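Local coordinates for macrophage migration inhibitory factor-like protein (PDB 6CUQ) that belongs to the macrophage migration inhibitory factor family and forms a trimer of alpha/beta subunits, at residues Ile14-Asp19 and Lys89-Lys94. Residues are numbered along the deposited sequence; the frame is centred on the assembly and turned at random.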
loop_
_atom_site.group_PDB
_atom_site.type_symbol
_atom_site.label_atom_id
_atom_site.label_comp_id
_atom_site.label_asym_id
_atom_site.label_seq_id
_atom_site.Cartn_x
_atom_site.Cartn_y
_atom_site.Cartn_z
ATOM N N ILE B 14 -5.038 -0.381 -5.996
ATOM C CA ILE B 14 -5.214 -1.713 -6.555
ATOM C C ILE B 14 -3.832 -2.240 -6.907
ATOM O O ILE B 14 -3.132 -1.682 -7.766
ATOM C CB ILE B 14 -6.129 -1.694 -7.785
ATOM C CG1 ILE B 14 -7.479 -1.075 -7.414
ATOM C CG2 ILE B 14 -6.311 -3.117 -8.324
ATOM C CD1 ILE B 14 -8.406 -0.842 -8.591
ATOM N N THR B 15 -3.425 -3.291 -6.213
ATOM C CA THR B 15 -2.178 -3.990 -6.478
ATOM C C THR B 15 -2.572 -5.311 -7.123
ATOM O O THR B 15 -3.204 -6.154 -6.479
ATOM C CB THR B 15 -1.398 -4.191 -5.178
ATOM O OG1 THR B 15 -1.226 -2.926 -4.520
ATOM C CG2 THR B 15 -0.049 -4.880 -5.422
ATOM N N LEU B 16 -2.253 -5.483 -8.396
ATOM C CA LEU B 16 -2.668 -6.696 -9.082
ATOM C C LEU B 16 -1.518 -7.280 -9.884
ATOM O O LEU B 16 -0.587 -6.575 -10.284
ATOM C CB LEU B 16 -3.881 -6.439 -9.977
ATOM C CG LEU B 16 -3.706 -5.826 -11.361
ATOM C CD1 LEU B 16 -5.069 -5.689 -12.017
ATOM C CD2 LEU B 16 -3.000 -4.497 -11.309
ATOM N N SER B 17 -1.581 -8.593 -10.097
ATOM C CA SER B 17 -0.488 -9.324 -10.718
ATOM C C SER B 17 -0.872 -9.964 -12.048
ATOM O O SER B 17 -0.276 -10.961 -12.449
ATOM C CB SER B 17 0.035 -10.394 -9.757
ATOM O OG SER B 17 -0.826 -11.513 -9.787
ATOM N N ALA B 18 -1.841 -9.413 -12.758
ATOM C CA ALA B 18 -2.172 -9.938 -14.074
ATOM C C ALA B 18 -1.245 -9.345 -15.125
ATOM O O ALA B 18 -0.713 -8.247 -14.968
ATOM C CB ALA B 18 -3.625 -9.645 -14.436
ATOM N N ASP B 19 -1.061 -10.088 -16.210
ATOM C CA ASP B 19 -0.315 -9.622 -17.381
ATOM C C ASP B 19 -1.290 -8.857 -18.280
ATOM O O ASP B 19 -2.009 -9.443 -19.089
ATOM C CB ASP B 19 0.327 -10.825 -18.081
ATOM C CG ASP B 19 0.965 -10.477 -19.418
ATOM O OD1 ASP B 19 1.475 -9.349 -19.579
ATOM O OD2 ASP B 19 0.932 -11.330 -20.333
ATOM N N LYS B 89 -15.990 -8.098 -9.989
ATOM C CA LYS B 89 -16.510 -8.191 -11.350
ATOM C C LYS B 89 -15.640 -7.399 -12.312
ATOM O O LYS B 89 -15.419 -7.829 -13.452
ATOM C CB LYS B 89 -17.960 -7.712 -11.401
ATOM N N LEU B 90 -15.101 -6.269 -11.856
ATOM C CA LEU B 90 -14.238 -5.449 -12.701
ATOM C C LEU B 90 -12.919 -6.156 -13.031
ATOM O O LEU B 90 -12.525 -6.228 -14.201
ATOM C CB LEU B 90 -13.985 -4.094 -12.032
ATOM C CG LEU B 90 -12.939 -3.290 -12.805
ATOM C CD1 LEU B 90 -13.488 -3.061 -14.192
ATOM C CD2 LEU B 90 -12.521 -1.971 -12.124
ATOM N N LEU B 91 -12.196 -6.639 -12.008
ATOM C CA LEU B 91 -10.905 -7.288 -12.268
ATOM C C LEU B 91 -11.078 -8.596 -13.020
ATOM O O LEU B 91 -10.185 -9.001 -13.772
ATOM C CB LEU B 91 -10.130 -7.525 -10.971
ATOM C CG LEU B 91 -9.663 -6.235 -10.294
ATOM C CD1 LEU B 91 -8.582 -6.507 -9.280
ATOM C CD2 LEU B 91 -9.214 -5.198 -11.310
ATOM N N GLU B 92 -12.201 -9.275 -12.823
ATOM C CA GLU B 92 -12.484 -10.444 -13.641
ATOM C C GLU B 92 -12.701 -10.053 -15.103
ATOM O O GLU B 92 -12.166 -10.701 -16.014
ATOM C CB GLU B 92 -13.698 -11.185 -13.078
ATOM C CG GLU B 92 -13.897 -12.568 -13.654
ATOM C CD GLU B 92 -14.464 -12.539 -15.059
ATOM O OE1 GLU B 92 -15.358 -11.699 -15.325
ATOM O OE2 GLU B 92 -14.002 -13.345 -15.897
ATOM N N GLN B 93 -13.478 -8.997 -15.350
ATOM C CA GLN B 93 -13.815 -8.657 -16.729
ATOM C C GLN B 93 -12.588 -8.149 -17.482
ATOM O O GLN B 93 -12.393 -8.492 -18.655
ATOM C CB GLN B 93 -14.923 -7.603 -16.778
ATOM C CG GLN B 93 -15.033 -6.940 -18.150
ATOM C CD GLN B 93 -15.584 -5.524 -18.093
ATOM O OE1 GLN B 93 -16.430 -5.201 -17.258
ATOM N NE2 GLN B 93 -15.096 -4.667 -18.989
ATOM N N LYS B 94 -11.750 -7.338 -16.825
ATOM C CA LYS B 94 -10.627 -6.690 -17.497
ATOM C C LYS B 94 -9.319 -7.470 -17.405
ATOM O O LYS B 94 -8.483 -7.356 -18.307
ATOM C CB LYS B 94 -10.390 -5.289 -16.914
ATOM C CG LYS B 94 -11.582 -4.334 -16.938
ATOM C CD LYS B 94 -11.860 -3.743 -18.319
ATOM C CE LYS B 94 -12.529 -2.345 -18.214
ATOM N NZ LYS B 94 -13.128 -1.927 -19.500
#
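L91 reaches from helix 80-95 toward I14 and L16 of strand 11-16, and its side chain is the common member of both close contacts. Its CB is still distant from the strand, 5.5 Å from CD1 of L16. With chi1 at -67°, CG stands beside the backbone N and anti to the carbonyl carbon. From there CG of L91 lies almost equally far from the two partners: 4.9 Å to L16 CD1 and 5.0 Å to I14 CG2. The fork then divides the work. L91 CD1 meets the gamma methyl of I14, CG2, at 4.2 Å, while L91 CD2 faces L16 CD1 at the same separation, 4.2 Å. L91 CD1 stays farther from L16 CD1 than L91 CD2 does, so each branch has its own closest partner. I14 presents CG2 rather than its longer branch: CD1 of I14 remains 5.2 Å from L91 CD2. The I14 and L91 side chains run past each other in opposite directions, so the meeting is alongside and not head-on.

Strand 11-16 is an inner strand of the four-stranded sheet, and helix 80-95 belongs to the crossover joining the parallel strands 66-72 and 102-108. The contact therefore ties the first strand to the second helix within the MIF fold. I28 of helix 22-40 touches all three residues, as does strand 66-72 through A66 and I68.

The 118 Å² buried between the segments comes mainly from L91, I14 and L16, and every cross-segment pair within 4.5 Å joins two aliphatic carbons. Such chemistry implies a loose dispersion and hydrophobic contact with little directional demand, in which one forked leucine spans two same-facing strand residues.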